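Local coordinates for 3'-5'-exonuclease (Saccharomyces cerevisiae, PDB 3E2V), which probably cuts double-stranded DNA as a magnesium-dependent TatD-type nuclease with endonuclease and 3'-to-5' exonuclease activities, at residues L266-N277 with Q292-D303. Numbering follows the deposited sequence.
Sequences LNLSPNIFIGVN and QIPTERLLLETD. With MG (magnesium ion), chain E.
The guanidinium of Arg297 has Leu266 CD2 3.7 Å above the centre of one face and Pro270 O over the opposite face, offset toward the rim; Leu266 O and Ile272 O lie near its plane. Strand 272-276, helix 284-291 and strand 298-300 form a beta-alpha-beta unit of the TIM-barrel-like TatD fold, and the bonds Ile274 N to Arg297 O, Leu299 N to Ile274 O and Val276 N to Leu299 O give the parallel register, Ile274 opposite Leu298 and Val276 opposite Leu300. Arg297 NE and NH2 both donate to Ile272 O, at 3.0 and 2.9 Å, a side-on grip by two nitrogens that fixes the group's rotation. A bend at chi3 (73°) turns the guanidinium back to the turn entering strand 272-276. On the face carrying Ile274, Val276 and Leu298, Ile293 CD1 touches Val276 CG2 at 3.6 Å and also Ile274 CG2. At the C-terminal strand ends, Asn277 ND2 donates to Glu301 OE1 (2.8 Å) from 54° above the carboxylate plane; Glu301 OE2 in turn accepts from His253 ND1, a second-shell bond that probably helps orient this magnesium ligand. Asp303, whose OD1 also accepts from Asn20 ND2, binds the magnesium ion through OD1 at 2.2 Å, while its OD2 accepts from a metal-bound water at 2.8 Å.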
ATOM      1  N   LEU A 266      -1.880 -15.885   7.409  1.00 16.03           N
ATOM      2  CA  LEU A 266      -2.259 -15.718   8.818  1.00 16.76           C
ATOM      3  C   LEU A 266      -1.400 -16.554   9.742  1.00 17.54           C
ATOM      4  O   LEU A 266      -1.116 -16.135  10.871  1.00 18.62           O
ATOM      5  CB  LEU A 266      -3.744 -16.033   9.046  1.00 16.49           C
ATOM      6  CG  LEU A 266      -4.733 -15.099   8.351  1.00 16.04           C
ATOM      7  CD1 LEU A 266      -6.148 -15.659   8.474  1.00 16.98           C
ATOM      8  CD2 LEU A 266      -4.687 -13.670   8.906  1.00 16.11           C
ATOM      9  N   ASN A 267      -0.977 -17.717   9.258  1.00 18.25           N
ATOM     10  CA  ASN A 267      -0.182 -18.648  10.055  1.00 19.97           C
ATOM     11  C   ASN A 267       1.304 -18.290  10.083  1.00 19.88           C
ATOM     12  O   ASN A 267       2.048 -18.767  10.947  1.00 20.97           O
ATOM     13  CB  ASN A 267      -0.424 -20.082   9.566  1.00 21.06           C
ATOM     14  CG  ASN A 267      -1.799 -20.609   9.964  1.00 24.40           C
ATOM     15  OD1 ASN A 267      -2.309 -20.311  11.047  1.00 29.18           O
ATOM     16  ND2 ASN A 267      -2.411 -21.384   9.080  1.00 28.11           N
ATOM     17  N   LEU A 268       1.738 -17.455   9.144  1.00 19.03           N
ATOM     18  CA  LEU A 268       3.130 -17.013   9.098  1.00 18.88           C
ATOM     19  C   LEU A 268       3.530 -16.288  10.394  1.00 18.95           C
ATOM     20  O   LEU A 268       4.624 -16.517  10.920  1.00 19.68           O
ATOM     21  CB  LEU A 268       3.346 -16.122   7.862  1.00 19.24           C
ATOM     22  CG  LEU A 268       4.644 -15.338   7.683  1.00 20.14           C
ATOM     23  CD1 LEU A 268       5.823 -16.300   7.501  1.00 21.27           C
ATOM     24  CD2 LEU A 268       4.505 -14.451   6.462  1.00 19.85           C
ATOM     25  N   SER A 269       2.633 -15.439  10.905  1.00 17.52           N
ATOM     26  CA  SER A 269       2.897 -14.627  12.096  1.00 16.90           C
ATOM     27  C   SER A 269       1.598 -14.030  12.613  1.00 16.85           C
ATOM     28  O   SER A 269       0.755 -13.634  11.820  1.00 16.09           O
ATOM     29  CB  SER A 269       3.833 -13.472  11.744  1.00 17.38           C
ATOM     30  OG  SER A 269       3.861 -12.497  12.773  1.00 17.20           O
ATOM     31  N   PRO A 270       1.439 -13.936  13.941  1.00 16.75           N
ATOM     32  CA  PRO A 270       0.282 -13.246  14.507  1.00 16.43           C
ATOM     33  C   PRO A 270       0.276 -11.766  14.140  1.00 15.50           C
ATOM     34  O   PRO A 270      -0.742 -11.095  14.296  1.00 16.40           O
ATOM     35  CB  PRO A 270       0.470 -13.427  16.024  1.00 17.17           C
ATOM     36  CG  PRO A 270       1.900 -13.705  16.195  1.00 17.57           C
ATOM     37  CD  PRO A 270       2.293 -14.503  14.998  1.00 18.04           C
ATOM     38  N   ASN A 271       1.414 -11.278  13.643  1.00 15.28           N
ATOM     39  CA  ASN A 271       1.566  -9.859  13.291  1.00 14.89           C
ATOM     40  C   ASN A 271       1.326  -9.559  11.811  1.00 13.89           C
ATOM     41  O   ASN A 271       1.572  -8.441  11.370  1.00 13.39           O
ATOM     42  CB  ASN A 271       2.943  -9.362  13.738  1.00 15.24           C
ATOM     43  CG  ASN A 271       3.029  -9.150  15.250  1.00 19.87           C
ATOM     44  OD1 ASN A 271       2.023  -8.893  15.904  1.00 23.63           O
ATOM     45  ND2 ASN A 271       4.238  -9.251  15.797  1.00 24.49           N
ATOM     46  N   ILE A 272       0.842 -10.558  11.073  1.00 13.40           N
ATOM     47  CA  ILE A 272       0.363 -10.368   9.696  1.00 13.50           C
ATOM     48  C   ILE A 272      -1.023  -9.735   9.742  1.00 13.68           C
ATOM     49  O   ILE A 272      -1.915 -10.198  10.472  1.00 14.35           O
ATOM     50  CB  ILE A 272       0.317 -11.711   8.942  1.00 13.20           C
ATOM     51  CG1 ILE A 272       1.713 -12.077   8.431  1.00 13.90           C
ATOM     52  CG2 ILE A 272      -0.710 -11.685   7.769  1.00 14.52           C
ATOM     53  CD1 ILE A 272       2.169 -11.307   7.189  1.00 16.31           C
ATOM     54  N   PHE A 273      -1.181  -8.664   8.966  1.00 12.54           N
ATOM     55  CA  PHE A 273      -2.476  -8.018   8.760  1.00 12.56           C
ATOM     56  C   PHE A 273      -2.802  -8.072   7.283  1.00 12.38           C
ATOM     57  O   PHE A 273      -1.891  -8.122   6.452  1.00 12.74           O
ATOM     58  CB  PHE A 273      -2.440  -6.553   9.225  1.00 13.51           C
ATOM     59  CG  PHE A 273      -2.317  -6.408  10.696  1.00 12.81           C
ATOM     60  CD1 PHE A 273      -3.440  -6.133  11.463  1.00 14.01           C
ATOM     61  CD2 PHE A 273      -1.091  -6.588  11.310  1.00 15.03           C
ATOM     62  CE1 PHE A 273      -3.345  -6.034  12.839  1.00 15.00           C
ATOM     63  CE2 PHE A 273      -0.966  -6.496  12.691  1.00 14.84           C
ATOM     64  CZ  PHE A 273      -2.097  -6.229  13.457  1.00 17.05           C
ATOM     65  N   ILE A 274      -4.095  -8.004   6.961  1.00 11.81           N
ATOM     66  CA  ILE A 274      -4.563  -8.162   5.581  1.00 12.32           C
ATOM     67  C   ILE A 274      -5.302  -6.904   5.159  1.00 12.71           C
ATOM     68  O   ILE A 274      -6.312  -6.528   5.770  1.00 13.31           O
ATOM     69  CB  ILE A 274      -5.513  -9.373   5.442  1.00 13.30           C
ATOM     70  CG1 ILE A 274      -4.891 -10.667   6.019  1.00 13.91           C
ATOM     71  CG2 ILE A 274      -5.941  -9.532   3.998  1.00 13.00           C
ATOM     72  CD1 ILE A 274      -3.620 -11.195   5.304  1.00 14.60           C
ATOM     73  N   GLY A 275      -4.779  -6.233   4.130  1.00 12.45           N
ATOM     74  CA  GLY A 275      -5.434  -5.052   3.559  1.00 12.24           C
ATOM     75  C   GLY A 275      -6.523  -5.429   2.566  1.00 12.42           C
ATOM     76  O   GLY A 275      -6.314  -6.262   1.672  1.00 13.43           O
ATOM     77  N   VAL A 276      -7.685  -4.797   2.734  1.00 12.09           N
ATOM     78  CA  VAL A 276      -8.872  -5.083   1.933  1.00 12.27           C
ATOM     79  C   VAL A 276      -9.354  -3.793   1.270  1.00 12.36           C
ATOM     80  O   VAL A 276      -9.636  -2.799   1.939  1.00 12.93           O
ATOM     81  CB  VAL A 276      -9.982  -5.664   2.832  1.00 11.82           C
ATOM     82  CG1 VAL A 276     -11.330  -5.805   2.084  1.00 14.07           C
ATOM     83  CG2 VAL A 276      -9.547  -7.013   3.395  1.00 13.17           C
ATOM     84  N   ASN A 277      -9.411  -3.822  -0.061  1.00 12.65           N
ATOM     85  CA  ASN A 277      -9.941  -2.721  -0.845  1.00 12.72           C
ATOM     86  C   ASN A 277     -10.995  -3.260  -1.820  1.00 13.51           C
ATOM     87  O   ASN A 277     -11.371  -4.429  -1.752  1.00 13.62           O
ATOM     88  CB  ASN A 277      -8.804  -2.012  -1.600  1.00 12.76           C
ATOM     89  CG  ASN A 277      -8.026  -2.950  -2.519  1.00 14.56           C
ATOM     90  OD1 ASN A 277      -8.607  -3.799  -3.205  1.00 15.28           O
ATOM     91  ND2 ASN A 277      -6.719  -2.781  -2.566  1.00 13.43           N
ATOM     92  N   GLN A 292     -13.320 -14.714   6.180  1.00 19.20           N
ATOM     93  CA  GLN A 292     -12.416 -15.523   7.011  1.00 19.24           C
ATOM     94  C   GLN A 292     -11.254 -14.747   7.628  1.00 18.49           C
ATOM     95  O   GLN A 292     -10.516 -15.287   8.459  1.00 18.59           O
ATOM     96  CB  GLN A 292     -11.862 -16.708   6.219  1.00 19.98           C
ATOM     97  CG  GLN A 292     -12.945 -17.684   5.738  1.00 22.54           C
ATOM     98  CD  GLN A 292     -12.428 -18.675   4.722  1.00 28.74           C
ATOM     99  OE1 GLN A 292     -11.646 -18.326   3.837  1.00 30.62           O
ATOM    100  NE2 GLN A 292     -12.885 -19.921   4.827  1.00 30.81           N
ATOM    101  N   ILE A 293     -11.072 -13.492   7.227  1.00 17.14           N
ATOM    102  CA  ILE A 293     -10.019 -12.677   7.844  1.00 16.22           C
ATOM    103  C   ILE A 293     -10.440 -12.280   9.269  1.00 16.09           C
ATOM    104  O   ILE A 293     -11.490 -11.661   9.448  1.00 16.31           O
ATOM    105  CB  ILE A 293      -9.753 -11.376   7.057  1.00 15.82           C
ATOM    106  CG1 ILE A 293      -9.397 -11.666   5.591  1.00 15.71           C
ATOM    107  CG2 ILE A 293      -8.615 -10.585   7.733  1.00 14.94           C
ATOM    108  CD1 ILE A 293      -9.476 -10.426   4.677  1.00 15.99           C
ATOM    109  N   PRO A 294      -9.630 -12.612  10.289  1.00 15.78           N
ATOM    110  CA  PRO A 294     -10.013 -12.158  11.640  1.00 16.18           C
ATOM    111  C   PRO A 294     -10.214 -10.646  11.662  1.00 15.51           C
ATOM    112  O   PRO A 294      -9.377  -9.891  11.152  1.00 14.98           O
ATOM    113  CB  PRO A 294      -8.813 -12.557  12.495  1.00 16.15           C
ATOM    114  CG  PRO A 294      -8.240 -13.783  11.759  1.00 16.49           C
ATOM    115  CD  PRO A 294      -8.370 -13.384  10.302  1.00 15.86           C
ATOM    116  N   THR A 295     -11.334 -10.205  12.232  1.00 15.13           N
ATOM    117  CA  THR A 295     -11.734  -8.806  12.096  1.00 15.63           C
ATOM    118  C   THR A 295     -10.676  -7.816  12.598  1.00 15.78           C
ATOM    119  O   THR A 295     -10.467  -6.771  11.975  1.00 16.21           O
ATOM    120  CB  THR A 295     -13.113  -8.588  12.751  1.00 15.47           C
ATOM    121  OG1 THR A 295     -14.063  -9.406  12.060  1.00 17.92           O
ATOM    122  CG2 THR A 295     -13.543  -7.115  12.679  1.00 16.79           C
ATOM    123  N   GLU A 296      -9.994  -8.145  13.693  1.00 15.09           N
ATOM    124  CA  GLU A 296      -8.940  -7.271  14.205  1.00 15.30           C
ATOM    125  C   GLU A 296      -7.627  -7.330  13.411  1.00 15.51           C
ATOM    126  O   GLU A 296      -6.683  -6.587  13.708  1.00 17.34           O
ATOM    127  CB  GLU A 296      -8.695  -7.551  15.695  1.00 15.37           C
ATOM    128  CG  GLU A 296      -7.721  -8.683  15.993  1.00 16.06           C
ATOM    129  CD  GLU A 296      -8.291 -10.085  15.863  1.00 17.02           C
ATOM    130  OE1 GLU A 296      -9.416 -10.263  15.361  1.00 16.78           O
ATOM    131  OE2 GLU A 296      -7.593 -11.035  16.304  1.00 18.79           O
ATOM    132  N   ARG A 297      -7.579  -8.199  12.402  1.00 15.41           N
ATOM    133  CA  ARG A 297      -6.398  -8.277  11.549  1.00 15.22           C
ATOM    134  C   ARG A 297      -6.656  -7.745  10.147  1.00 15.35           C
ATOM    135  O   ARG A 297      -5.801  -7.854   9.268  1.00 15.70           O
ATOM    136  CB  ARG A 297      -5.865  -9.705  11.538  1.00 16.48           C
ATOM    137  CG  ARG A 297      -5.335 -10.090  12.947  1.00 18.94           C
ATOM    138  CD  ARG A 297      -4.938 -11.517  13.049  1.00 22.59           C
ATOM    139  NE  ARG A 297      -3.699 -11.728  12.319  1.00 21.29           N
ATOM    140  CZ  ARG A 297      -3.114 -12.903  12.155  1.00 21.57           C
ATOM    141  NH1 ARG A 297      -3.645 -14.022  12.667  1.00 21.74           N
ATOM    142  NH2 ARG A 297      -1.995 -12.961  11.461  1.00 17.54           N
ATOM    143  N   LEU A 298      -7.820  -7.127   9.970  1.00 14.24           N
ATOM    144  CA  LEU A 298      -8.267  -6.602   8.676  1.00 14.49           C
ATOM    145  C   LEU A 298      -8.060  -5.097   8.677  1.00 14.88           C
ATOM    146  O   LEU A 298      -8.486  -4.405   9.608  1.00 15.77           O
ATOM    147  CB  LEU A 298      -9.763  -6.927   8.507  1.00 15.21           C
ATOM    148  CG  LEU A 298     -10.423  -6.671   7.145  1.00 16.12           C
ATOM    149  CD1 LEU A 298     -11.546  -7.699   6.999  1.00 19.45           C
ATOM    150  CD2 LEU A 298     -10.955  -5.243   6.999  1.00 18.01           C
ATOM    151  N   LEU A 299      -7.413  -4.586   7.627  1.00 13.91           N
ATOM    152  CA  LEU A 299      -7.252  -3.141   7.456  1.00 13.20           C
ATOM    153  C   LEU A 299      -7.938  -2.703   6.180  1.00 13.10           C
ATOM    154  O   LEU A 299      -8.014  -3.470   5.224  1.00 14.17           O
ATOM    155  CB  LEU A 299      -5.768  -2.761   7.396  1.00 12.69           C
ATOM    156  CG  LEU A 299      -4.936  -3.294   8.565  1.00 14.11           C
ATOM    157  CD1 LEU A 299      -3.490  -2.896   8.354  1.00 16.92           C
ATOM    158  CD2 LEU A 299      -5.447  -2.794   9.930  1.00 15.31           C
ATOM    159  N   LEU A 300      -8.470  -1.481   6.178  1.00 12.36           N
ATOM    160  CA  LEU A 300      -9.229  -0.988   5.026  1.00 12.59           C
ATOM    161  C   LEU A 300      -8.385  -0.032   4.195  1.00 12.52           C
ATOM    162  O   LEU A 300      -7.553   0.723   4.724  1.00 12.76           O
ATOM    163  CB  LEU A 300     -10.481  -0.251   5.515  1.00 12.71           C
ATOM    164  CG  LEU A 300     -11.491  -1.078   6.305  1.00 13.25           C
ATOM    165  CD1 LEU A 300     -12.591  -0.175   6.891  1.00 13.78           C
ATOM    166  CD2 LEU A 300     -12.087  -2.097   5.359  1.00 16.14           C
ATOM    167  N   GLU A 301      -8.633  -0.040   2.887  1.00 12.64           N
ATOM    168  CA  GLU A 301      -7.904   0.804   1.944  1.00 12.57           C
ATOM    169  C   GLU A 301      -8.730   0.947   0.701  1.00 12.63           C
ATOM    170  O   GLU A 301      -9.628   0.126   0.444  1.00 12.38           O
ATOM    171  CB  GLU A 301      -6.539   0.209   1.565  1.00 13.91           C
ATOM    172  CG  GLU A 301      -6.494  -1.312   1.617  1.00 13.27           C
ATOM    173  CD  GLU A 301      -5.366  -1.897   0.774  1.00 15.04           C
ATOM    174  OE1 GLU A 301      -5.291  -1.569  -0.425  1.00 15.74           O
ATOM    175  OE2 GLU A 301      -4.582  -2.694   1.311  1.00 15.31           O
ATOM    176  N   THR A 302      -8.446   1.998  -0.068  1.00 12.55           N
ATOM    177  CA  THR A 302      -9.118   2.164  -1.364  1.00 13.04           C
ATOM    178  C   THR A 302      -8.263   1.723  -2.547  1.00 13.30           C
ATOM    179  O   THR A 302      -8.790   1.283  -3.579  1.00 12.82           O
ATOM    180  CB  THR A 302      -9.556   3.626  -1.655  1.00 13.05           C
ATOM    181  OG1 THR A 302      -8.411   4.499  -1.650  1.00 13.78           O
ATOM    182  CG2 THR A 302     -10.633   4.099  -0.684  1.00 13.06           C
ATOM    183  N   ASP A 303      -6.937   1.840  -2.422  1.00 12.45           N
ATOM    184  CA  ASP A 303      -6.026   1.709  -3.582  1.00 12.66           C
ATOM    185  C   ASP A 303      -6.312   2.773  -4.640  1.00 12.72           C
ATOM    186  O   ASP A 303      -5.908   2.616  -5.805  1.00 12.93           O
ATOM    187  CB  ASP A 303      -6.044   0.290  -4.187  1.00 12.68           C
ATOM    188  CG  ASP A 303      -4.736  -0.061  -4.857  1.00 16.10           C
ATOM    189  OD1 ASP A 303      -3.667   0.328  -4.320  1.00 14.79           O
ATOM    190  OD2 ASP A 303      -4.771  -0.731  -5.917  1.00 20.41           O
TER
HETATM  191 MG    MG E 427      -1.778  -0.864  -4.583  1.00 26.21          MG
HETATM  192  O   HOH W   1      -1.652  -0.036  -6.467  1.00 32.00           O
HETATM  193  O   HOH W   2      -2.629  -2.467  -5.448  1.00 37.34           O
HETATM  194  O   HOH W   3      -0.628   0.731  -3.973  1.00 36.38           O
HETATM  195  O   HOH W   4       0.278  -2.333  -5.092  1.00 26.60           O